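Local coordinates for protein diacylglycerol lipase (Aspergillus oryzae, PDB 5XK2) that probably hydrolyses the ester bonds of mono- and diacylglycerols, as a class 3 lipase with the alpha/beta-hydrolase fold, at residues L61-D66 / D129-T134; T69-F74 / W121-V126; L154-A159 / Y178-V183. One frame throughout, in Å; residues are numbered along the deposited sequence.

Contact 1. Residues L61-D66 / D129-T134; sequences LSFSDD and DRIIKT
The guanidinium of Arg130 meets Phe63 through NH1, which lies 3.8 Å from Phe63 CB in an oblique approach. Three waters stand at the edge of the guanidinium, in its plane. NH1 donates to waters 1 and 3, and only weakly to water 2. Water 1 accepts from Arg130 NH1 at 3.0 Å and donates to Ser62 O at 2.8 Å. Water 2 accepts from Ser64 N at 3.0 Å. Water 3 donates weakly to Ser64 O. A bend at chi3 (-76°) turns the guanidinium so that NH1 faces the strand and NH2 meets Val126 O, one helical turn back.

The Phe63 ring meets Ile131. Its CE2 lies 3.8 Å from Ile131 CD1, again obliquely, and the two side chains meet at about a right angle. Leu61 has the larger share of the strand's contact. Its CG is anti to the backbone N (chi1 179°), and CD2 reaches toward the helix, 3.3 Å from Thr134 OG1. The same methyl touches Arg130 CB and the Arg130 carbonyl. Thr134 OG1 turns back and donates to Arg130 O at 3.0 Å. The hydroxyl stands tilted out of the carbonyl plane, on the face opposite Thr134 N.

Strand 61-65 and helix 129-134 run antiparallel, at 175°, with 9.8 Å between their axes. Strand 58-65 is one of the two outermost strands of the mixed sheet within this chain, and the helix covers it. Ile131 also reaches Val75, Val86 and Phe88 of the next two strands. The chemistry is mixed. Phe63 and Ile131 are buried, while at the exposed arginine water links the strand's backbone polar atoms to the helix. The Thr134 hydroxyl is turned to its own helix, so it offers Leu61 an oxygen already engaged.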
loop_
_atom_site.group_PDB
_atom_site.type_symbol
_atom_site.label_atom_id
_atom_site.label_comp_id
_atom_site.label_asym_id
_atom_site.label_seq_id
_atom_site.Cartn_x
_atom_site.Cartn_y
_atom_site.Cartn_z
ATOM N N LEU A 61 19.297 -18.626 -12.975
ATOM C CA LEU A 61 19.423 -17.196 -13.237
ATOM C C LEU A 61 18.495 -16.421 -12.328
ATOM O O LEU A 61 17.388 -16.854 -12.082
ATOM C CB LEU A 61 19.089 -16.875 -14.705
ATOM C CG LEU A 61 19.177 -15.390 -15.093
ATOM C CD1 LEU A 61 20.577 -14.836 -14.868
ATOM C CD2 LEU A 61 18.762 -15.185 -16.526
ATOM N N SER A 62 18.962 -15.293 -11.812
ATOM C CA SER A 62 18.085 -14.399 -11.071
ATOM C C SER A 62 18.048 -13.061 -11.808
ATOM O O SER A 62 18.945 -12.738 -12.616
ATOM C CB SER A 62 18.566 -14.216 -9.630
ATOM O OG SER A 62 19.799 -13.497 -9.629
ATOM N N PHE A 63 17.007 -12.290 -11.544
ATOM C CA PHE A 63 16.845 -10.988 -12.171
ATOM C C PHE A 63 16.150 -10.029 -11.232
ATOM O O PHE A 63 15.300 -10.412 -10.419
ATOM C CB PHE A 63 16.067 -11.106 -13.496
ATOM C CG PHE A 63 14.808 -11.929 -13.396
ATOM C CD1 PHE A 63 13.606 -11.340 -13.046
ATOM C CD2 PHE A 63 14.829 -13.286 -13.702
ATOM C CE1 PHE A 63 12.450 -12.100 -12.956
ATOM C CE2 PHE A 63 13.691 -14.051 -13.616
ATOM C CZ PHE A 63 12.498 -13.463 -13.241
ATOM N N SER A 64 16.585 -8.780 -11.275
ATOM C CA SER A 64 15.971 -7.750 -10.459
ATOM C C SER A 64 16.003 -6.434 -11.226
ATOM O O SER A 64 17.071 -6.017 -11.684
ATOM C CB SER A 64 16.704 -7.645 -9.123
ATOM O OG SER A 64 16.043 -6.773 -8.228
ATOM N N ASP A 65 14.855 -5.788 -11.392
ATOM C CA ASP A 65 14.825 -4.470 -12.028
ATOM C C ASP A 65 14.362 -3.436 -11.024
ATOM O O ASP A 65 13.169 -3.333 -10.751
ATOM C CB ASP A 65 13.894 -4.491 -13.239
ATOM C CG ASP A 65 13.654 -3.110 -13.833
ATOM O OD1 ASP A 65 14.467 -2.196 -13.602
ATOM O OD2 ASP A 65 12.635 -2.948 -14.534
ATOM N N ASP A 66 15.305 -2.645 -10.521
ATOM C CA ASP A 66 15.027 -1.620 -9.517
ATOM C C ASP A 66 14.860 -0.270 -10.189
ATOM O O ASP A 66 14.691 0.746 -9.527
ATOM C CB ASP A 66 16.156 -1.539 -8.479
ATOM C CG ASP A 66 16.047 -2.609 -7.402
ATOM O OD1 ASP A 66 14.965 -3.219 -7.263
ATOM O OD2 ASP A 66 17.045 -2.836 -6.687
ATOM N N ASP A 129 13.857 -12.021 -22.702
ATOM C CA ASP A 129 14.974 -12.556 -23.480
ATOM C C ASP A 129 15.928 -13.402 -22.626
ATOM O O ASP A 129 16.338 -14.490 -23.042
ATOM C CB ASP A 129 15.730 -11.413 -24.148
ATOM C CG ASP A 129 14.902 -10.720 -25.217
ATOM O OD1 ASP A 129 13.967 -11.354 -25.753
ATOM O OD2 ASP A 129 15.189 -9.544 -25.524
ATOM N N ARG A 130 16.256 -12.897 -21.443
ATOM C CA ARG A 130 17.097 -13.615 -20.473
ATOM C C ARG A 130 16.475 -14.933 -20.054
ATOM O O ARG A 130 17.148 -15.951 -19.940
ATOM C CB ARG A 130 17.299 -12.774 -19.223
ATOM C CG ARG A 130 18.500 -11.919 -19.184
ATOM C CD ARG A 130 18.344 -11.048 -17.958
ATOM N NE ARG A 130 17.375 -9.984 -18.185
ATOM C CZ ARG A 130 17.151 -9.004 -17.324
ATOM N NH1 ARG A 130 17.799 -8.990 -16.165
ATOM N NH2 ARG A 130 16.295 -8.040 -17.619
ATOM N N ILE A 131 15.165 -14.904 -19.816
ATOM C CA ILE A 131 14.473 -16.102 -19.353
ATOM C C ILE A 131 14.403 -17.172 -20.449
ATOM O O ILE A 131 14.664 -18.346 -20.206
ATOM C CB ILE A 131 13.066 -15.736 -18.825
ATOM C CG1 ILE A 131 13.216 -14.977 -17.496
ATOM C CG2 ILE A 131 12.217 -16.993 -18.655
ATOM C CD1 ILE A 131 11.929 -14.341 -16.975
ATOM N N ILE A 132 14.087 -16.766 -21.675
ATOM C CA ILE A 132 14.054 -17.701 -22.783
ATOM C C ILE A 132 15.440 -18.288 -23.047
ATOM O O ILE A 132 15.572 -19.493 -23.288
ATOM C CB ILE A 132 13.501 -17.015 -24.038
ATOM C CG1 ILE A 132 12.006 -16.756 -23.840
ATOM C CG2 ILE A 132 13.741 -17.872 -25.289
ATOM C CD1 ILE A 132 11.381 -15.957 -24.950
ATOM N N LYS A 133 16.464 -17.439 -22.959
ATOM C CA LYS A 133 17.847 -17.894 -23.129
ATOM C C LYS A 133 18.140 -19.001 -22.135
ATOM O O LYS A 133 18.702 -20.046 -22.476
ATOM C CB LYS A 133 18.829 -16.738 -22.941
ATOM C CG LYS A 133 20.311 -17.149 -23.043
ATOM C CD LYS A 133 21.215 -16.015 -22.560
ATOM C CE LYS A 133 22.699 -16.260 -22.876
ATOM N NZ LYS A 133 23.502 -16.696 -21.688
ATOM N N THR A 134 17.716 -18.770 -20.897
ATOM C CA THR A 134 17.953 -19.735 -19.829
ATOM C C THR A 134 17.149 -21.020 -20.018
ATOM O O THR A 134 17.675 -22.114 -19.806
ATOM C CB THR A 134 17.640 -19.109 -18.456
ATOM O OG1 THR A 134 18.489 -17.965 -18.252
ATOM C CG2 THR A 134 17.897 -20.121 -17.336
HETATM O O HOH W 1 19.467 -11.099 -14.841
HETATM O O HOH W 2 18.773 -8.138 -13.248
HETATM O O HOH W 3 16.560 -6.795 -14.438
#

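Contact 2. Residues T69-F74 / W121-V126; sequences TDTAGF and WTAWKV
Thr69 faces Ala123 with their CA atoms 5.6 Å apart, where the loop ahead of strand 71-78 passes closest to helix 121-126. Asp70 has a left-handed backbone conformation and points away from the helix. Thr69 and Thr71, on either side of it in sequence, both point toward the helix.

Thr69 does most of the touching, with its methyl. CG2 sits beside the backbone N, anti to the carbonyl carbon, and OG1 takes the position between N and C (chi1 66°). This turns the methyl onto the helix surface. CG2 lies 3.8 Å from Ala123 CA. It also touches two methyls of the helix, Thr122 CG2 at 4.0 Å and Val126 CG2 at 4.1 Å. Thr71 touches Ala123 with its hydroxyl, Thr71 OG1 to Ala123 CB 3.2 Å. The small alanine lets both threonines approach the helix closely.

The polar link is made by water 4. It donates to Thr69 OG1 at 3.0 Å and to Ala123 O at 2.8 Å, and so bridges loop and helix. Thr69 OG1 is also bonded to Asp65 OD2, and Thr122 OG1 turns back to Leu118 O. Both hydroxyls therefore have partners while their methyls pack against each other.

On the side of helix 118-138 turned from this loop, Trp124 CD1 and Lys125 CG lie over one face of the Trp121 ring, toward its rim. Trp124 also packs on Phe88 of strand 83-89. Strand 71-78 runs antiparallel between strands 58-65 and 83-89. Ile158 of helix 154-168 touches both Thr71 and Ala123, and so joins the two sides of the contact to the next helix. Helix 118-138 thus packs on the sheet of an alpha/beta-hydrolase fold, with helix 154-168 as its neighbour.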
loop_
_atom_site.group_PDB
_atom_site.type_symbol
_atom_site.label_atom_id
_atom_site.label_comp_id
_atom_site.label_asym_id
_atom_site.label_seq_id
_atom_site.Cartn_x
_atom_site.Cartn_y
_atom_site.Cartn_z
ATOM N N THR A 69 10.586 -1.199 -13.764
ATOM C CA THR A 69 9.394 -1.986 -13.422
ATOM C C THR A 69 9.275 -2.552 -12.009
ATOM O O THR A 69 8.216 -3.051 -11.659
ATOM C CB THR A 69 9.237 -3.182 -14.383
ATOM O OG1 THR A 69 10.322 -4.092 -14.187
ATOM C CG2 THR A 69 9.220 -2.710 -15.833
ATOM N N ASP A 70 10.333 -2.490 -11.203
ATOM C CA ASP A 70 10.287 -3.026 -9.834
ATOM C C ASP A 70 9.869 -4.506 -9.819
ATOM O O ASP A 70 9.067 -4.933 -8.975
ATOM C CB ASP A 70 9.341 -2.187 -8.956
ATOM C CG ASP A 70 9.602 -2.361 -7.474
ATOM O OD1 ASP A 70 10.731 -2.740 -7.092
ATOM O OD2 ASP A 70 8.669 -2.108 -6.685
ATOM N N THR A 71 10.433 -5.256 -10.765
ATOM C CA THR A 71 10.206 -6.692 -10.957
ATOM C C THR A 71 11.442 -7.480 -10.548
ATOM O O THR A 71 12.566 -7.049 -10.805
ATOM C CB THR A 71 9.914 -7.022 -12.436
ATOM O OG1 THR A 71 8.776 -6.277 -12.876
ATOM C CG2 THR A 71 9.648 -8.520 -12.625
ATOM N N ALA A 72 11.247 -8.640 -9.939
ATOM C CA ALA A 72 12.379 -9.498 -9.584
ATOM C C ALA A 72 11.953 -10.950 -9.695
ATOM O O ALA A 72 10.770 -11.236 -9.867
ATOM C CB ALA A 72 12.882 -9.184 -8.171
ATOM N N GLY A 73 12.906 -11.871 -9.641
ATOM C CA GLY A 73 12.548 -13.277 -9.662
ATOM C C GLY A 73 13.719 -14.147 -10.064
ATOM O O GLY A 73 14.870 -13.734 -9.988
ATOM N N PHE A 74 13.427 -15.364 -10.498
ATOM C CA PHE A 74 14.492 -16.296 -10.840
ATOM C C PHE A 74 13.986 -17.384 -11.766
ATOM O O PHE A 74 12.777 -17.610 -11.865
ATOM C CB PHE A 74 15.103 -16.933 -9.565
ATOM C CG PHE A 74 14.073 -17.572 -8.658
ATOM C CD1 PHE A 74 13.516 -18.805 -8.971
ATOM C CD2 PHE A 74 13.659 -16.923 -7.506
ATOM C CE1 PHE A 74 12.519 -19.371 -8.143
ATOM C CE2 PHE A 74 12.685 -17.474 -6.674
ATOM C CZ PHE A 74 12.116 -18.691 -6.984
ATOM N N TRP A 121 2.813 -6.244 -18.808
ATOM C CA TRP A 121 3.400 -6.725 -20.056
ATOM C C TRP A 121 4.820 -6.173 -20.189
ATOM O O TRP A 121 5.732 -6.884 -20.592
ATOM C CB TRP A 121 2.553 -6.321 -21.272
ATOM C CG TRP A 121 3.147 -6.836 -22.578
ATOM C CD1 TRP A 121 3.719 -6.094 -23.573
ATOM C CD2 TRP A 121 3.238 -8.202 -22.997
ATOM N NE1 TRP A 121 4.143 -6.922 -24.597
ATOM C CE2 TRP A 121 3.859 -8.218 -24.263
ATOM C CE3 TRP A 121 2.834 -9.417 -22.430
ATOM C CZ2 TRP A 121 4.100 -9.403 -24.959
ATOM C CZ3 TRP A 121 3.072 -10.591 -23.122
ATOM C CH2 TRP A 121 3.697 -10.578 -24.377
ATOM N N THR A 122 4.991 -4.903 -19.837
ATOM C CA THR A 122 6.321 -4.275 -19.854
ATOM C C THR A 122 7.303 -5.007 -18.930
ATOM O O THR A 122 8.450 -5.275 -19.319
ATOM C CB THR A 122 6.229 -2.790 -19.460
ATOM O OG1 THR A 122 5.426 -2.100 -20.431
ATOM C CG2 THR A 122 7.628 -2.158 -19.411
ATOM N N ALA A 123 6.836 -5.363 -17.736
ATOM C CA ALA A 123 7.672 -6.076 -16.775
ATOM C C ALA A 123 8.184 -7.393 -17.365
ATOM O O ALA A 123 9.362 -7.723 -17.236
ATOM C CB ALA A 123 6.903 -6.327 -15.486
ATOM N N TRP A 124 7.299 -8.148 -18.009
ATOM C CA TRP A 124 7.688 -9.400 -18.638
ATOM C C TRP A 124 8.671 -9.154 -19.775
ATOM O O TRP A 124 9.661 -9.860 -19.905
ATOM C CB TRP A 124 6.448 -10.130 -19.159
ATOM C CG TRP A 124 6.687 -11.183 -20.221
ATOM C CD1 TRP A 124 6.121 -11.223 -21.467
ATOM C CD2 TRP A 124 7.516 -12.355 -20.124
ATOM N NE1 TRP A 124 6.547 -12.334 -22.149
ATOM C CE2 TRP A 124 7.393 -13.056 -21.346
ATOM C CE3 TRP A 124 8.341 -12.887 -19.120
ATOM C CZ2 TRP A 124 8.074 -14.256 -21.601
ATOM C CZ3 TRP A 124 9.003 -14.081 -19.366
ATOM C CH2 TRP A 124 8.876 -14.748 -20.597
ATOM N N LYS A 125 8.391 -8.138 -20.586
ATOM C CA LYS A 125 9.253 -7.853 -21.745
ATOM C C LYS A 125 10.695 -7.524 -21.345
ATOM O O LYS A 125 11.621 -7.848 -22.082
ATOM C CB LYS A 125 8.685 -6.703 -22.574
ATOM C CG LYS A 125 7.502 -7.089 -23.420
ATOM C CD LYS A 125 7.345 -6.109 -24.565
ATOM C CE LYS A 125 8.476 -6.259 -25.563
ATOM N NZ LYS A 125 8.537 -5.095 -26.487
ATOM N N VAL A 126 10.870 -6.885 -20.197
ATOM C CA VAL A 126 12.205 -6.505 -19.725
ATOM C C VAL A 126 13.046 -7.744 -19.404
ATOM O O VAL A 126 14.260 -7.737 -19.594
ATOM C CB VAL A 126 12.108 -5.579 -18.480
ATOM C CG1 VAL A 126 13.457 -5.445 -17.775
ATOM C CG2 VAL A 126 11.600 -4.201 -18.887
HETATM O O HOH W 4 11.120 -6.725 -15.350
#

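Contact 3. Residues L154-A159 / Y178-V183; sequences LGAAIA and YAAPRV
Ala156 and Ala180 form the tight part of this contact, with CA atoms 4.9 Å apart. The two methyls meet directly, Ala156 CB to Ala180 CB at 3.6 Å. Ala156 CB is also pressed on the backbone of Tyr178, 3.4 Å from its O. Ala179, with a left-handed backbone conformation, turns the chain between these two points.

A second close spot lies at Val183. Its CG1 is 3.5 Å from Ala157 CB and equally near the Ala157 carbonyl oxygen. CG1 stands anti to the carbonyl carbon of Val183 (chi1 -58°), which directs this methyl at the helix.

The looser side is around Pro181. The ring sets its CD 3.9 Å from Ala157 CB, and its CG 4.1 Å from Leu154 CD1. Leu154 starts out pointing away from the loop, but its end returns to cross the proline at about a right angle. This side does not open to solvent, since every touching residue is buried. Trp97 of helix 94-98 packs on both Leu154 and Pro181, and Phe120 on Leu154 and Ala157. Small residues on the helix and in the loop let the two backbones come close without any polar link between side chains.

The contact includes the end of the probable nucleophile elbow, a GxSxG pattern (Gly151, Ser153, Gly155). Backbone bonds join Tyr178 to Gly151 and Ser153, and Ala179 touches Asp206 and His268, the other probable members of a Ser-His-Asp triad. Strand 146-152, helix 154-168 and the parallel strand 173-178 make a beta-alpha-beta unit. The loop 178-183 leaves the end of its second strand, passes along the first turn of its helix and leads on to helix 186-195.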
loop_
_atom_site.group_PDB
_atom_site.type_symbol
_atom_site.label_atom_id
_atom_site.label_comp_id
_atom_site.label_asym_id
_atom_site.label_seq_id
_atom_site.Cartn_x
_atom_site.Cartn_y
_atom_site.Cartn_z
ATOM N N LEU A 154 1.217 -9.049 -7.514
ATOM C CA LEU A 154 1.528 -8.462 -8.826
ATOM C C LEU A 154 2.459 -9.385 -9.625
ATOM O O LEU A 154 2.397 -9.422 -10.851
ATOM C CB LEU A 154 2.156 -7.068 -8.662
ATOM C CG LEU A 154 1.160 -5.906 -8.512
ATOM C CD1 LEU A 154 0.147 -6.124 -7.410
ATOM C CD2 LEU A 154 1.906 -4.575 -8.310
ATOM N N GLY A 155 3.314 -10.133 -8.933
ATOM C CA GLY A 155 4.132 -11.141 -9.589
ATOM C C GLY A 155 3.308 -12.206 -10.299
ATOM O O GLY A 155 3.733 -12.727 -11.322
ATOM N N ALA A 156 2.147 -12.544 -9.747
ATOM C CA ALA A 156 1.242 -13.505 -10.389
ATOM C C ALA A 156 0.658 -12.935 -11.684
ATOM O O ALA A 156 0.362 -13.683 -12.609
ATOM C CB ALA A 156 0.118 -13.887 -9.442
ATOM N N ALA A 157 0.477 -11.621 -11.734
ATOM C CA ALA A 157 0.028 -10.982 -12.971
ATOM C C ALA A 157 1.104 -11.106 -14.053
ATOM O O ALA A 157 0.835 -11.467 -15.203
ATOM C CB ALA A 157 -0.309 -9.528 -12.708
ATOM N N ILE A 158 2.340 -10.814 -13.679
ATOM C CA ILE A 158 3.439 -10.946 -14.636
ATOM C C ILE A 158 3.533 -12.387 -15.091
ATOM O O ILE A 158 3.658 -12.656 -16.288
ATOM C CB ILE A 158 4.775 -10.463 -14.019
ATOM C CG1 ILE A 158 4.656 -8.975 -13.666
ATOM C CG2 ILE A 158 5.939 -10.710 -14.990
ATOM C CD1 ILE A 158 5.776 -8.452 -12.760
ATOM N N ALA A 159 3.413 -13.321 -14.148
ATOM C CA ALA A 159 3.466 -14.732 -14.502
ATOM C C ALA A 159 2.386 -15.105 -15.508
ATOM O O ALA A 159 2.637 -15.916 -16.397
ATOM C CB ALA A 159 3.333 -15.601 -13.251
ATOM N N TYR A 178 -1.087 -16.899 -7.970
ATOM C CA TYR A 178 -1.738 -16.774 -6.664
ATOM C C TYR A 178 -2.068 -15.317 -6.422
ATOM O O TYR A 178 -1.170 -14.498 -6.403
ATOM C CB TYR A 178 -0.815 -17.301 -5.559
ATOM C CG TYR A 178 -0.484 -18.772 -5.684
ATOM C CD1 TYR A 178 -1.317 -19.736 -5.106
ATOM C CD2 TYR A 178 0.659 -19.200 -6.371
ATOM C CE1 TYR A 178 -1.032 -21.102 -5.219
ATOM C CE2 TYR A 178 0.961 -20.554 -6.476
ATOM C CZ TYR A 178 0.109 -21.499 -5.907
ATOM O OH TYR A 178 0.423 -22.842 -6.022
ATOM N N ALA A 179 -3.350 -14.998 -6.241
ATOM C CA ALA A 179 -3.767 -13.635 -5.878
ATOM C C ALA A 179 -3.517 -12.639 -7.000
ATOM O O ALA A 179 -3.193 -11.486 -6.752
ATOM C CB ALA A 179 -3.042 -13.153 -4.594
ATOM N N ALA A 180 -3.682 -13.081 -8.240
ATOM C CA ALA A 180 -3.349 -12.233 -9.376
ATOM C C ALA A 180 -4.393 -11.163 -9.646
ATOM O O ALA A 180 -5.598 -11.448 -9.666
ATOM C CB ALA A 180 -3.187 -13.092 -10.640
ATOM N N PRO A 181 -3.930 -9.946 -9.909
ATOM C CA PRO A 181 -4.716 -8.938 -10.632
ATOM C C PRO A 181 -5.154 -9.450 -12.004
ATOM O O PRO A 181 -4.548 -10.377 -12.534
ATOM C CB PRO A 181 -3.729 -7.782 -10.827
ATOM C CG PRO A 181 -2.651 -7.985 -9.793
ATOM C CD PRO A 181 -2.571 -9.480 -9.560
ATOM N N ARG A 182 -6.169 -8.817 -12.587
ATOM C CA ARG A 182 -6.481 -9.029 -14.010
ATOM C C ARG A 182 -5.333 -8.513 -14.890
ATOM O O ARG A 182 -4.634 -7.555 -14.504
ATOM C CB ARG A 182 -7.773 -8.317 -14.386
ATOM C CG ARG A 182 -8.985 -8.847 -13.648
ATOM C CD ARG A 182 -10.261 -8.203 -14.164
ATOM N NE ARG A 182 -11.434 -8.752 -13.469
ATOM C CZ ARG A 182 -12.069 -8.160 -12.463
ATOM N NH1 ARG A 182 -11.668 -6.969 -12.009
ATOM N NH2 ARG A 182 -13.129 -8.763 -11.909
ATOM N N VAL A 183 -5.046 -9.238 -15.972
ATOM C CA VAL A 183 -4.065 -8.792 -16.964
ATOM C C VAL A 183 -4.547 -8.573 -18.385
ATOM O O VAL A 183 -3.806 -8.048 -19.204
ATOM C CB VAL A 183 -2.891 -9.767 -17.016
ATOM C CG1 VAL A 183 -2.261 -9.859 -15.621
ATOM C CG2 VAL A 183 -3.344 -11.163 -17.472
#

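How the contacts relate
Contacts 1 and 2 share helix 118-138 and lie on neighbouring antiparallel strands, 58-65 and 71-78, with centres 9 Å apart. Contact 2 is nested inside the chain loop that contact 1 closes. Phe63 O to Gly73 N and Asp65 N to Thr71 O are probable backbone hydrogen bonds between them. Contact 3 comes later in the chain. Its centre is about 12 Å from that of contact 2, which it meets through Ile158, and about 18 Å from that of contact 1, which it does not touch. Together they trace a path from one outer strand of the sheet, by helix 118-138, to the probable catalytic centre, as expected of an alpha/beta-hydrolase.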